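Local coordinates for HRDC domain-containing protein (Bifidobacterium adolescentis ATCC 15703, PDB 3CYM) that is of unknown function but probably binds nucleic acid and acts as a ribonuclease D-like 3'-5' exonuclease, at residues R184-L187 with K188-K192; D83-D86 with F87-A90. One frame throughout, in Å; residues are numbered along the deposited sequence.

Contact 1 (R184-L187 with K188-K192); sequences RAEL and KRQGK
Leu187 and Lys192 meet where helix 176-190 ends in a Schellman motif. Gly191 is the first residue to leave the helix, with a positive phi of 69°. Beyond it the chain turns back, and Lys192 N donates to Leu187 O at 2.8 Å. This is the outer bond of the motif. The inner one, from Gly191 N to Lys188 O at 3.2 Å, is weak. The Leu187 and Lys192 side chains cross at about a right angle. Leu187 CD2 lies 3.8 Å from Lys192 CB. This is the tightly packed side. Leu187 is buried and also touches Phe119 of strand 117-120, Leu128, and Met193 and Ala196 of helix 193-207. Lys192 is itself the N-cap residue of that next helix, so the motif is the joint between two consecutive helices. The extended Lys192 chain carries its NZ to Gln190 OE1 at 3.1 Å, nearly in line with the C=O bond. The same ammonium also bonds to the backbone oxygens of Leu127 and Thr380.

Looser, polar contacts line two other edges. On one, Glu186 CG is anti to the backbone N (chi1 -171°), and the chain then bends at chi2. This brings the carboxylate back toward the next turn. There Glu186 OE1 accepts a weak bond from Gln190 NE2 at 3.4 Å. Glu186 OE2 lies over one face of the Arg189 guanidinium, 3.4 Å from Arg189 NE, with the two planes 88° apart. The pair is a salt bridge by charge alone, since no N-H points at the oxygen. On another face, Lys188 CB, CG and CD pass alongside Arg184 O. Arg184 is held by a salt bridge to Glu180. A single water accepts from both cations, lying 2.8 Å from Arg184 NH1 and 3.1 Å from Lys188 NZ.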
ATOM      1  N   ARG A 184      17.886  15.495   3.508  1.00 23.02           N
ATOM      2  CA  ARG A 184      17.652  16.617   4.429  1.00 23.48           C
ATOM      3  C   ARG A 184      18.417  17.855   3.998  1.00 22.68           C
ATOM      4  O   ARG A 184      17.861  18.955   3.989  1.00 22.91           O
ATOM      5  CB  ARG A 184      18.045  16.263   5.865  1.00 22.22           C
ATOM      6  CG  ARG A 184      16.947  15.600   6.643  1.00 21.23           C
ATOM      7  CD  ARG A 184      17.345  15.311   8.075  1.00 22.39           C
ATOM      8  NE  ARG A 184      16.427  14.336   8.668  1.00 28.56           N
ATOM      9  CZ  ARG A 184      15.327  14.647   9.351  1.00 22.71           C
ATOM     10  NH1 ARG A 184      15.005  15.914   9.561  1.00 12.13           N
ATOM     11  NH2 ARG A 184      14.553  13.683   9.837  1.00 23.11           N
ATOM     12  N   ALA A 185      19.688  17.661   3.644  1.00 22.97           N
ATOM     13  CA  ALA A 185      20.556  18.740   3.167  1.00 25.08           C
ATOM     14  C   ALA A 185      19.990  19.397   1.917  1.00 22.63           C
ATOM     15  O   ALA A 185      19.986  20.620   1.814  1.00 31.85           O
ATOM     16  CB  ALA A 185      21.982  18.224   2.916  1.00 24.90           C
ATOM     17  N   GLU A 186      19.484  18.579   0.996  1.00 25.33           N
ATOM     18  CA  GLU A 186      18.843  19.053  -0.231  1.00 24.89           C
ATOM     19  C   GLU A 186      17.481  19.728  -0.011  1.00 22.49           C
ATOM     20  O   GLU A 186      17.185  20.740  -0.655  1.00 25.45           O
ATOM     21  CB  GLU A 186      18.719  17.906  -1.237  1.00 27.22           C
ATOM     22  CG  GLU A 186      18.258  18.313  -2.646  1.00 37.33           C
ATOM     23  CD  GLU A 186      19.156  19.355  -3.313  1.00 43.64           C
ATOM     24  OE1 GLU A 186      18.615  20.257  -3.993  1.00 46.88           O
ATOM     25  OE2 GLU A 186      20.394  19.278  -3.166  1.00 38.48           O
ATOM     26  N   LEU A 187      16.652  19.175   0.875  1.00 22.37           N
ATOM     27  CA  LEU A 187      15.368  19.815   1.213  1.00 19.93           C
ATOM     28  C   LEU A 187      15.588  21.208   1.794  1.00 20.04           C
ATOM     29  O   LEU A 187      14.890  22.159   1.422  1.00 24.07           O
ATOM     30  CB  LEU A 187      14.543  18.963   2.185  1.00 20.58           C
ATOM     31  CG  LEU A 187      13.739  17.788   1.605  1.00 22.66           C
ATOM     32  CD1 LEU A 187      13.535  16.722   2.655  1.00 17.97           C
ATOM     33  CD2 LEU A 187      12.403  18.237   1.047  1.00 21.02           C
ATOM     34  N   LYS A 188      16.567  21.318   2.691  1.00 21.06           N
ATOM     35  CA  LYS A 188      16.930  22.582   3.330  1.00 23.50           C
ATOM     36  C   LYS A 188      17.404  23.606   2.302  1.00 25.47           C
ATOM     37  O   LYS A 188      17.017  24.775   2.360  1.00 28.47           O
ATOM     38  CB  LYS A 188      17.998  22.353   4.406  1.00 21.82           C
ATOM     39  CG  LYS A 188      17.432  21.826   5.709  1.00 25.59           C
ATOM     40  CD  LYS A 188      18.500  21.256   6.622  1.00 34.53           C
ATOM     41  CE  LYS A 188      17.854  20.509   7.793  1.00 41.88           C
ATOM     42  NZ  LYS A 188      18.812  19.675   8.574  1.00 40.11           N
ATOM     43  N   ARG A 189      18.209  23.155   1.343  1.00 26.32           N
ATOM     44  CA  ARG A 189      18.714  24.035   0.293  1.00 30.24           C
ATOM     45  C   ARG A 189      17.633  24.427  -0.730  1.00 29.13           C
ATOM     46  O   ARG A 189      17.687  25.513  -1.301  1.00 31.96           O
ATOM     47  CB  ARG A 189      19.986  23.455  -0.350  1.00 30.15           C
ATOM     48  CG  ARG A 189      19.810  22.663  -1.634  1.00 40.14           C
ATOM     49  CD  ARG A 189      20.434  23.413  -2.802  1.00 44.46           C
ATOM     50  NE  ARG A 189      21.181  22.518  -3.689  1.00 55.10           N
ATOM     51  CZ  ARG A 189      22.424  22.085  -3.464  1.00 59.14           C
ATOM     52  NH1 ARG A 189      23.088  22.452  -2.370  1.00 54.46           N
ATOM     53  NH2 ARG A 189      23.010  21.276  -4.340  1.00 60.85           N
ATOM     54  N   GLN A 190      16.637  23.561  -0.926  1.00 26.28           N
ATOM     55  CA  GLN A 190      15.486  23.888  -1.767  1.00 23.65           C
ATOM     56  C   GLN A 190      14.407  24.641  -0.983  1.00 22.37           C
ATOM     57  O   GLN A 190      13.416  25.085  -1.558  1.00 21.93           O
ATOM     58  CB  GLN A 190      14.889  22.627  -2.406  1.00 22.62           C
ATOM     59  CG  GLN A 190      15.633  22.102  -3.639  1.00 26.17           C
ATOM     60  CD  GLN A 190      14.778  21.139  -4.480  1.00 38.93           C
ATOM     61  OE1 GLN A 190      13.544  21.173  -4.431  1.00 39.42           O
ATOM     62  NE2 GLN A 190      15.436  20.285  -5.258  1.00 38.97           N
ATOM     63  N   GLY A 191      14.607  24.774   0.325  1.00 22.18           N
ATOM     64  CA  GLY A 191      13.680  25.464   1.209  1.00 22.33           C
ATOM     65  C   GLY A 191      12.360  24.736   1.397  1.00 27.20           C
ATOM     66  O   GLY A 191      11.323  25.378   1.591  1.00 25.03           O
ATOM     67  N   LYS A 192      12.403  23.402   1.336  1.00 22.91           N
ATOM     68  CA  LYS A 192      11.210  22.561   1.478  1.00 18.30           C
ATOM     69  C   LYS A 192      11.196  21.697   2.754  1.00 21.95           C
ATOM     70  O   LYS A 192      10.337  20.823   2.893  1.00 16.76           O
ATOM     71  CB  LYS A 192      11.007  21.679   0.230  1.00 15.53           C
ATOM     72  CG  LYS A 192      11.024  22.455  -1.083  1.00 18.02           C
ATOM     73  CD  LYS A 192      10.605  21.603  -2.255  1.00 17.48           C
ATOM     74  CE  LYS A 192      10.503  22.450  -3.503  1.00 13.60           C
ATOM     75  NZ  LYS A 192      10.539  21.612  -4.718  1.00 18.07           N
TER
HETATM   76  O   HOH W   1      16.487  18.269  10.026  1.00 38.78           O

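Contact 2 (D83-D86 with F87-A90)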
ATOM      1  N   ASP A  83       8.430  -9.754  23.095  1.00 31.02           N
ATOM      2  CA  ASP A  83       7.638  -8.591  23.443  1.00 29.20           C
ATOM      3  C   ASP A  83       8.141  -7.449  22.558  1.00 27.86           C
ATOM      4  O   ASP A  83       9.298  -7.048  22.655  1.00 29.64           O
ATOM      5  CB  ASP A  83       7.859  -8.291  24.934  1.00 33.51           C
ATOM      6  CG  ASP A  83       6.917  -7.232  25.492  1.00 32.29           C
ATOM      7  OD1 ASP A  83       7.054  -6.925  26.697  1.00 34.71           O
ATOM      8  OD2 ASP A  83       6.055  -6.708  24.760  1.00 31.67           O
ATOM      9  N   TRP A  84       7.278  -6.941  21.682  1.00 26.29           N
ATOM     10  CA  TRP A  84       7.652  -5.847  20.786  1.00 28.36           C
ATOM     11  C   TRP A  84       7.792  -4.506  21.515  1.00 30.60           C
ATOM     12  O   TRP A  84       8.285  -3.531  20.941  1.00 31.14           O
ATOM     13  CB  TRP A  84       6.698  -5.741  19.579  1.00 26.39           C
ATOM     14  CG  TRP A  84       7.057  -6.691  18.455  1.00 25.21           C
ATOM     15  CD1 TRP A  84       6.394  -7.835  18.102  1.00 24.48           C
ATOM     16  CD2 TRP A  84       8.179  -6.587  17.561  1.00 20.70           C
ATOM     17  NE1 TRP A  84       7.028  -8.444  17.043  1.00 28.08           N
ATOM     18  CE2 TRP A  84       8.125  -7.701  16.690  1.00 23.70           C
ATOM     19  CE3 TRP A  84       9.220  -5.656  17.407  1.00 20.84           C
ATOM     20  CZ2 TRP A  84       9.075  -7.911  15.675  1.00 18.70           C
ATOM     21  CZ3 TRP A  84      10.167  -5.868  16.402  1.00 21.68           C
ATOM     22  CH2 TRP A  84      10.083  -6.990  15.547  1.00 23.75           C
ATOM     23  N   ASN A  85       7.364  -4.481  22.781  1.00 29.06           N
ATOM     24  CA  ASN A  85       7.506  -3.299  23.626  0.50 28.64           C
ATOM     25  C   ASN A  85       8.958  -3.111  24.073  1.00 28.06           C
ATOM     26  O   ASN A  85       9.370  -2.001  24.400  1.00 29.96           O
ATOM     27  CB  ASN A  85       6.560  -3.363  24.834  0.50 27.11           C
ATOM     28  CG  ASN A  85       5.117  -2.968  24.492  0.50 28.22           C
ATOM     29  OD1 ASN A  85       4.493  -2.200  25.223  0.50 27.09           O
ATOM     30  ND2 ASN A  85       4.583  -3.503  23.393  0.50 23.29           N
ATOM     31  N   ASP A  86       9.729  -4.200  24.069  1.00 24.84           N
ATOM     32  CA  ASP A  86      11.168  -4.142  24.334  1.00 23.62           C
ATOM     33  C   ASP A  86      11.844  -3.345  23.230  1.00 23.54           C
ATOM     34  O   ASP A  86      12.752  -2.557  23.489  1.00 27.94           O
ATOM     35  CB  ASP A  86      11.786  -5.540  24.371  1.00 26.64           C
ATOM     36  CG  ASP A  86      11.218  -6.414  25.472  1.00 35.89           C
ATOM     37  OD1 ASP A  86      10.596  -5.882  26.419  1.00 31.17           O
ATOM     38  OD2 ASP A  86      11.402  -7.647  25.382  1.00 39.64           O
ATOM     39  N   PHE A  87      11.380  -3.567  22.001  1.00 19.56           N
ATOM     40  CA  PHE A  87      11.844  -2.860  20.818  1.00 20.17           C
ATOM     41  C   PHE A  87      11.624  -1.349  20.908  1.00 15.83           C
ATOM     42  O   PHE A  87      12.533  -0.579  20.632  1.00 17.83           O
ATOM     43  CB  PHE A  87      11.155  -3.423  19.569  1.00 18.57           C
ATOM     44  CG  PHE A  87      11.714  -2.899  18.294  1.00 21.95           C
ATOM     45  CD1 PHE A  87      12.752  -3.557  17.667  1.00 25.35           C
ATOM     46  CD2 PHE A  87      11.215  -1.732  17.723  1.00 25.49           C
ATOM     47  CE1 PHE A  87      13.278  -3.063  16.494  1.00 29.39           C
ATOM     48  CE2 PHE A  87      11.745  -1.230  16.554  1.00 25.07           C
ATOM     49  CZ  PHE A  87      12.781  -1.888  15.947  1.00 25.62           C
ATOM     50  N   ASN A  88      10.415  -0.942  21.283  1.00 19.78           N
ATOM     51  CA  ASN A  88      10.056   0.467  21.435  1.00 23.12           C
ATOM     52  C   ASN A  88      10.890   1.194  22.482  1.00 27.76           C
ATOM     53  O   ASN A  88      11.254   2.366  22.308  1.00 27.82           O
ATOM     54  CB  ASN A  88       8.585   0.589  21.827  1.00 24.37           C
ATOM     55  CG  ASN A  88       7.655   0.099  20.757  1.00 26.18           C
ATOM     56  OD1 ASN A  88       7.884   0.318  19.564  1.00 34.40           O
ATOM     57  ND2 ASN A  88       6.581  -0.557  21.173  1.00 29.41           N
ATOM     58  N   ARG A  89      11.166   0.491  23.577  1.00 29.72           N
ATOM     59  CA  ARG A  89      11.962   1.028  24.675  1.00 28.84           C
ATOM     60  C   ARG A  89      13.421   1.152  24.265  1.00 26.03           C
ATOM     61  O   ARG A  89      14.096   2.115  24.633  1.00 28.15           O
ATOM     62  CB  ARG A  89      11.798   0.161  25.929  1.00 29.38           C
ATOM     63  CG  ARG A  89      10.358   0.187  26.482  1.00 39.97           C
ATOM     64  CD  ARG A  89      10.211  -0.428  27.866  1.00 43.53           C
ATOM     65  NE  ARG A  89      10.653  -1.817  27.915  1.00 48.06           N
ATOM     66  CZ  ARG A  89      11.742  -2.236  28.552  1.00 46.24           C
ATOM     67  NH1 ARG A  89      12.503  -1.370  29.211  1.00 43.75           N
ATOM     68  NH2 ARG A  89      12.064  -3.522  28.532  1.00 43.52           N
ATOM     69  N   ALA A  90      13.882   0.187  23.475  1.00 19.38           N
ATOM     70  CA  ALA A  90      15.233   0.201  22.923  1.00 19.09           C
ATOM     71  C   ALA A  90      15.467   1.359  21.941  1.00 18.70           C
ATOM     72  O   ALA A  90      16.547   1.950  21.912  1.00 21.76           O
ATOM     73  CB  ALA A  90      15.519  -1.121  22.255  1.00 16.30           C
TER
HETATM   74  O   HOH W   2       8.864  -4.093  27.356  1.00 38.88           O
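Asp86 OD1 is gripped by a water and by Arg89, one turn further along helix 84-91. The water donates to Asp86 OD1 at 2.7 Å. It also accepts from Arg89 NE at 2.9 Å, so it bridges the two side chains. Arg89 NH2 adds a direct but weak bond to Asp86 OD1 at 3.5 Å, part of a salt bridge. The oxygen lies at the guanidinium edge, in its plane, while the carboxylate is turned 87° from that plane. Arg89 bends at chi3, which folds its end back beside Asp86.

Asp83 is the N-cap, just before helix 84-91. Asp83 OD2 accepts a capping bond from Asn85 N at 3.3 Å, met from above the carboxylate plane. Asn88 reaches off the helix to the backbone of Gly112 and Glu114.

Trp84 and Phe87 form the apolar side. With CG anti to the backbone N (chi1 -172°), the Phe87 ring is set alongside Trp84. The edge of the Trp84 six-membered ring faces the Phe87 ring in an offset edge-to-face pair, with planes at 65°. Trp84 CZ3 lies over the Phe87 face, 3.7 Å from Phe87 CD1. Phe27 and Phe62 extend this aromatic cluster toward helix 24-35 and the mixed sheet. With an alanine here instead of Phe87, the Trp84 edge is likely to lose its aromatic face, and a gap to open beside Phe62, Leu34 and Met113.

The helix is thus amphipathic. Its aromatic side packs inward, while its weak ion pair, with Arg89 exposed, leans on a bridging water and probably adds little stability.

In the fold
Contacts 1 and 2 lie on different helices, 176-190 and 84-91, and do not touch. Their nearest atoms are about 17 Å apart. Both are partly buried, and each helix has a packed side and a polar side. Contact 2 concerns a helix start, and its buried part is aromatic, set against helix 24-35 of the exonuclease-like region. Contact 1 concerns a helix end. Its buried part is a leucine and the aliphatic base of a lysine, where the chain turns into helix 193-207. The acid-arginine pairs also differ. In 83-90 the acid meets the guanidinium edge, whereas in 184-192 it lies over the face.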